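PDB 4TLV: ADP-ribosylating toxin CARDS from Mycoplasma pneumoniae, which transfers ADP-ribose from NAD(+) to multiple target proteins, vacuolates host cells and disrupts respiratory epithelium. Local coordinates for residues G330-T342 / V350-W364. Residues are numbered along the deposited sequence; the frame is centred on the assembly and turned at random.
Sequences GAQISLSLTAFTT and VHLSVSAVNAVNQKW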
loop_
_atom_site.group_PDB
_atom_site.type_symbol
_atom_site.label_atom_id
_atom_site.label_comp_id
_atom_site.label_asym_id
_atom_site.label_seq_id
_atom_site.Cartn_x
_atom_site.Cartn_y
_atom_site.Cartn_z
ATOM N N GLY A 330 15.789 6.898 15.629
ATOM C CA GLY A 330 17.175 6.480 15.726
ATOM C C GLY A 330 17.390 5.065 15.218
ATOM O O GLY A 330 18.490 4.711 14.786
ATOM N N ALA A 331 16.335 4.259 15.256
ATOM C CA ALA A 331 16.417 2.888 14.774
ATOM C C ALA A 331 15.855 2.746 13.351
ATOM O O ALA A 331 15.479 1.654 12.931
ATOM C CB ALA A 331 15.710 1.933 15.742
ATOM N N GLN A 332 15.799 3.867 12.632
ATOM C CA GLN A 332 15.482 3.891 11.209
ATOM C C GLN A 332 14.042 3.503 10.853
ATOM O O GLN A 332 13.776 3.074 9.741
ATOM C CB GLN A 332 16.476 3.041 10.415
ATOM C CG GLN A 332 17.932 3.401 10.667
ATOM C CD GLN A 332 18.878 2.347 10.128
ATOM O OE1 GLN A 332 18.874 1.201 10.581
ATOM N NE2 GLN A 332 19.670 2.720 9.130
ATOM N N ILE A 333 13.105 3.671 11.774
ATOM C CA ILE A 333 11.721 3.446 11.384
ATOM C C ILE A 333 10.945 4.753 11.227
ATOM O O ILE A 333 11.288 5.789 11.801
ATOM C CB ILE A 333 10.968 2.456 12.284
ATOM C CG1 ILE A 333 10.914 2.975 13.707
ATOM C CG2 ILE A 333 11.571 1.023 12.195
ATOM C CD1 ILE A 333 10.605 1.893 14.702
ATOM N N SER A 334 9.920 4.674 10.396
ATOM C CA SER A 334 9.038 5.783 10.077
ATOM C C SER A 334 7.782 5.606 10.920
ATOM O O SER A 334 7.389 4.476 11.206
ATOM C CB SER A 334 8.679 5.709 8.588
ATOM O OG SER A 334 7.669 6.642 8.253
ATOM N N LEU A 335 7.180 6.716 11.344
ATOM C CA LEU A 335 5.952 6.689 12.137
ATOM C C LEU A 335 4.796 7.409 11.438
ATOM O O LEU A 335 5.003 8.446 10.809
ATOM C CB LEU A 335 6.200 7.341 13.498
ATOM C CG LEU A 335 7.256 6.644 14.371
ATOM C CD1 LEU A 335 7.753 7.605 15.475
ATOM C CD2 LEU A 335 6.711 5.332 14.955
ATOM N N SER A 336 3.589 6.856 11.575
ATOM C CA SER A 336 2.382 7.354 10.905
ATOM C C SER A 336 1.245 7.531 11.906
ATOM O O SER A 336 1.167 6.800 12.896
ATOM C CB SER A 336 1.920 6.345 9.837
ATOM O OG SER A 336 2.815 6.309 8.745
ATOM N N LEU A 337 0.379 8.509 11.647
ATOM C CA LEU A 337 -0.855 8.689 12.400
ATOM C C LEU A 337 -1.710 7.446 12.272
ATOM O O LEU A 337 -1.936 6.943 11.165
ATOM C CB LEU A 337 -1.632 9.899 11.866
ATOM C CG LEU A 337 -1.298 11.229 12.551
ATOM C CD1 LEU A 337 0.170 11.579 12.487
ATOM C CD2 LEU A 337 -2.166 12.361 11.980
ATOM N N THR A 338 -2.201 6.958 13.404
ATOM C CA THR A 338 -2.926 5.702 13.431
ATOM C C THR A 338 -4.194 5.899 14.266
ATOM O O THR A 338 -4.131 6.444 15.368
ATOM C CB THR A 338 -2.038 4.594 14.044
ATOM O OG1 THR A 338 -0.784 4.538 13.344
ATOM C CG2 THR A 338 -2.717 3.241 13.982
ATOM N N ALA A 339 -5.336 5.490 13.723
ATOM C CA ALA A 339 -6.608 5.596 14.428
ATOM C C ALA A 339 -6.833 4.346 15.279
ATOM O O ALA A 339 -7.044 3.257 14.746
ATOM C CB ALA A 339 -7.745 5.767 13.437
ATOM N N PHE A 340 -6.763 4.511 16.599
ATOM C CA PHE A 340 -6.924 3.402 17.542
ATOM C C PHE A 340 -8.294 3.431 18.212
ATOM O O PHE A 340 -8.836 4.496 18.494
ATOM C CB PHE A 340 -5.855 3.474 18.630
ATOM C CG PHE A 340 -4.495 3.047 18.180
ATOM C CD1 PHE A 340 -4.178 1.696 18.075
ATOM C CD2 PHE A 340 -3.521 3.988 17.887
ATOM C CE1 PHE A 340 -2.914 1.298 17.664
ATOM C CE2 PHE A 340 -2.246 3.591 17.489
ATOM C CZ PHE A 340 -1.947 2.250 17.375
ATOM N N THR A 341 -8.850 2.258 18.476
ATOM C CA THR A 341 -10.127 2.164 19.171
ATOM C C THR A 341 -9.976 2.573 20.632
ATOM O O THR A 341 -8.901 2.437 21.225
ATOM C CB THR A 341 -10.647 0.732 19.161
ATOM O OG1 THR A 341 -9.659 -0.120 19.759
ATOM C CG2 THR A 341 -10.917 0.274 17.739
ATOM N N THR A 342 -11.057 3.075 21.214
ATOM C CA THR A 342 -11.043 3.446 22.623
ATOM C C THR A 342 -12.108 2.626 23.338
ATOM O O THR A 342 -12.476 1.552 22.870
ATOM C CB THR A 342 -11.297 4.954 22.827
ATOM O OG1 THR A 342 -12.650 5.268 22.476
ATOM C CG2 THR A 342 -10.343 5.782 21.968
ATOM N N VAL A 350 -6.178 9.258 17.935
ATOM C CA VAL A 350 -5.012 9.210 17.061
ATOM C C VAL A 350 -3.703 9.148 17.860
ATOM O O VAL A 350 -3.530 9.864 18.844
ATOM C CB VAL A 350 -4.999 10.401 16.102
ATOM C CG1 VAL A 350 -3.854 10.276 15.108
ATOM C CG2 VAL A 350 -6.337 10.493 15.375
ATOM N N HIS A 351 -2.780 8.300 17.408
ATOM C CA HIS A 351 -1.528 8.033 18.111
ATOM C C HIS A 351 -0.555 7.552 17.033
ATOM O O HIS A 351 -0.986 7.095 15.984
ATOM C CB HIS A 351 -1.777 6.909 19.126
ATOM C CG HIS A 351 -0.757 6.813 20.216
ATOM N ND1 HIS A 351 -0.439 7.665 21.218
ATOM C CD2 HIS A 351 0.051 5.708 20.385
ATOM C CE1 HIS A 351 0.570 7.079 21.950
ATOM N NE2 HIS A 351 0.840 5.893 21.430
ATOM N N LEU A 352 0.747 7.621 17.280
ATOM C CA LEU A 352 1.695 7.161 16.268
ATOM C C LEU A 352 1.872 5.653 16.331
ATOM O O LEU A 352 1.733 5.050 17.397
ATOM C CB LEU A 352 3.060 7.841 16.443
ATOM C CG LEU A 352 3.143 9.355 16.236
ATOM C CD1 LEU A 352 4.596 9.810 16.431
ATOM C CD2 LEU A 352 2.638 9.735 14.849
ATOM N N SER A 353 2.150 5.041 15.183
ATOM C CA SER A 353 2.709 3.695 15.163
ATOM C C SER A 353 3.610 3.513 13.943
ATOM O O SER A 353 3.667 4.378 13.070
ATOM C CB SER A 353 1.626 2.610 15.230
ATOM O OG SER A 353 0.880 2.575 14.046
ATOM N N VAL A 354 4.336 2.404 13.902
ATOM C CA VAL A 354 5.273 2.143 12.810
ATOM C C VAL A 354 4.535 2.154 11.461
ATOM O O VAL A 354 3.543 1.445 11.283
ATOM C CB VAL A 354 6.004 0.805 13.025
ATOM C CG1 VAL A 354 6.842 0.409 11.792
ATOM C CG2 VAL A 354 6.908 0.905 14.245
ATOM N N SER A 355 5.021 2.965 10.520
ATOM C CA SER A 355 4.378 3.073 9.199
ATOM C C SER A 355 4.328 1.721 8.509
ATOM O O SER A 355 5.349 1.061 8.378
ATOM C CB SER A 355 5.153 4.061 8.303
ATOM O OG SER A 355 5.354 5.306 8.950
ATOM N N ALA A 356 3.149 1.316 8.044
ATOM C CA ALA A 356 2.970 -0.003 7.443
ATOM C C ALA A 356 2.059 0.151 6.248
ATOM O O ALA A 356 1.010 0.782 6.354
ATOM C CB ALA A 356 2.317 -0.952 8.439
ATOM N N VAL A 357 2.433 -0.450 5.126
ATOM C CA VAL A 357 1.688 -0.221 3.892
ATOM C C VAL A 357 0.331 -0.903 3.888
ATOM O O VAL A 357 -0.535 -0.542 3.098
ATOM C CB VAL A 357 2.483 -0.635 2.644
ATOM C CG1 VAL A 357 3.741 0.215 2.514
ATOM C CG2 VAL A 357 2.826 -2.124 2.689
ATOM N N ASN A 358 0.156 -1.898 4.758
ATOM C CA ASN A 358 -1.077 -2.662 4.788
ATOM C C ASN A 358 -1.974 -2.350 5.978
ATOM O O ASN A 358 -2.966 -3.022 6.179
ATOM C CB ASN A 358 -0.792 -4.176 4.744
ATOM C CG ASN A 358 0.121 -4.635 5.884
ATOM O OD1 ASN A 358 1.011 -3.899 6.319
ATOM N ND2 ASN A 358 -0.100 -5.860 6.371
ATOM N N ALA A 359 -1.633 -1.342 6.770
ATOM C CA ALA A 359 -2.426 -1.050 7.973
ATOM C C ALA A 359 -3.593 -0.118 7.648
ATOM O O ALA A 359 -3.393 1.082 7.413
ATOM C CB ALA A 359 -1.529 -0.436 9.054
ATOM N N VAL A 360 -4.809 -0.663 7.636
ATOM C CA VAL A 360 -5.991 0.128 7.298
ATOM C C VAL A 360 -6.168 1.283 8.285
ATOM O O VAL A 360 -6.601 2.366 7.905
ATOM C CB VAL A 360 -7.264 -0.746 7.230
ATOM C CG1 VAL A 360 -8.513 0.114 6.978
ATOM C CG2 VAL A 360 -7.130 -1.799 6.122
ATOM N N ASN A 361 -5.799 1.070 9.545
ATOM C CA ASN A 361 -5.953 2.125 10.544
ATOM C C ASN A 361 -4.952 3.282 10.394
ATOM O O ASN A 361 -5.054 4.279 11.103
ATOM C CB ASN A 361 -5.970 1.563 11.982
ATOM C CG ASN A 361 -4.667 0.870 12.373
ATOM O OD1 ASN A 361 -3.677 0.892 11.629
ATOM N ND2 ASN A 361 -4.659 0.253 13.561
ATOM N N GLN A 362 -4.018 3.164 9.446
ATOM C CA GLN A 362 -3.137 4.288 9.099
ATOM C C GLN A 362 -3.535 4.976 7.792
ATOM O O GLN A 362 -2.804 5.836 7.296
ATOM C CB GLN A 362 -1.666 3.844 8.998
ATOM C CG GLN A 362 -1.085 3.194 10.261
ATOM C CD GLN A 362 0.328 2.658 10.042
ATOM O OE1 GLN A 362 0.919 2.831 8.978
ATOM N NE2 GLN A 362 0.877 2.011 11.059
ATOM N N LYS A 363 -4.676 4.608 7.220
ATOM C CA LYS A 363 -5.089 5.202 5.954
ATOM C C LYS A 363 -6.124 6.317 6.140
ATOM O O LYS A 363 -7.093 6.164 6.892
ATOM C CB LYS A 363 -5.580 4.127 4.983
ATOM C CG LYS A 363 -4.487 3.072 4.655
ATOM C CD LYS A 363 -4.937 2.185 3.491
ATOM C CE LYS A 363 -3.930 1.068 3.190
ATOM N NZ LYS A 363 -2.512 1.584 2.997
ATOM N N TRP A 364 -5.903 7.427 5.435
ATOM C CA TRP A 364 -6.691 8.654 5.593
ATOM C C TRP A 364 -7.093 9.198 4.234
ATOM O O TRP A 364 -6.362 9.027 3.260
ATOM C CB TRP A 364 -5.854 9.721 6.301
ATOM C CG TRP A 364 -5.361 9.275 7.656
ATOM C CD1 TRP A 364 -4.151 8.688 7.949
ATOM C CD2 TRP A 364 -6.077 9.361 8.891
ATOM N NE1 TRP A 364 -4.081 8.412 9.290
ATOM C CE2 TRP A 364 -5.245 8.824 9.896
ATOM C CE3 TRP A 364 -7.342 9.860 9.251
ATOM C CZ2 TRP A 364 -5.639 8.754 11.245
ATOM C CZ3 TRP A 364 -7.729 9.804 10.602
ATOM C CH2 TRP A 364 -6.879 9.259 11.575
HETATM O O HOH W 1 -1.081 7.396 8.745
HETATM O O HOH W 2 -7.174 0.570 15.174
#
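T338 and S353 join hydroxyls across an antiparallel beta hairpin of the D2 beta-trefoil, and the chain following the hairpin's second strand curls back over their face. Backbone bonds pair S336 with S353 and T338 with H351, the former nearly straight (S336 N to S353 O, 167°). T338 suits its place because its beta-branch sends a hydroxyl and a methyl to different partners. T338 CB touches H351 O (3.3 Å); T338 OG1, beside the backbone N (chi1 -54°), hydrogen-bonds S353 OG at 2.7 Å and brushes Q362 CG; T338 CG2 packs against the N361 amide and sits 3.5 Å above one face of the F340 ring, toward its rim. Small serines allow a run of three hydroxyls further along, where S355 OG bonds both S334 OG (2.8 Å) and S336 OG (2.7 Å). Q362, extended beyond CG, ties the returning chain to the strand's end: NE2 donates to V354 O, and OE1 accepts from A356 N, which should fix the amide's rotation. On the other face, apolar L337 fits its CG against V350 CG1 (3.7 Å) and its CD1 against L352 CD2. W364 joins a flat apolar ring to one N-H: CH2 reaches A339 CB, while NE1 donates to L337 O (3.2 Å), approaching from 60° above the carbonyl plane.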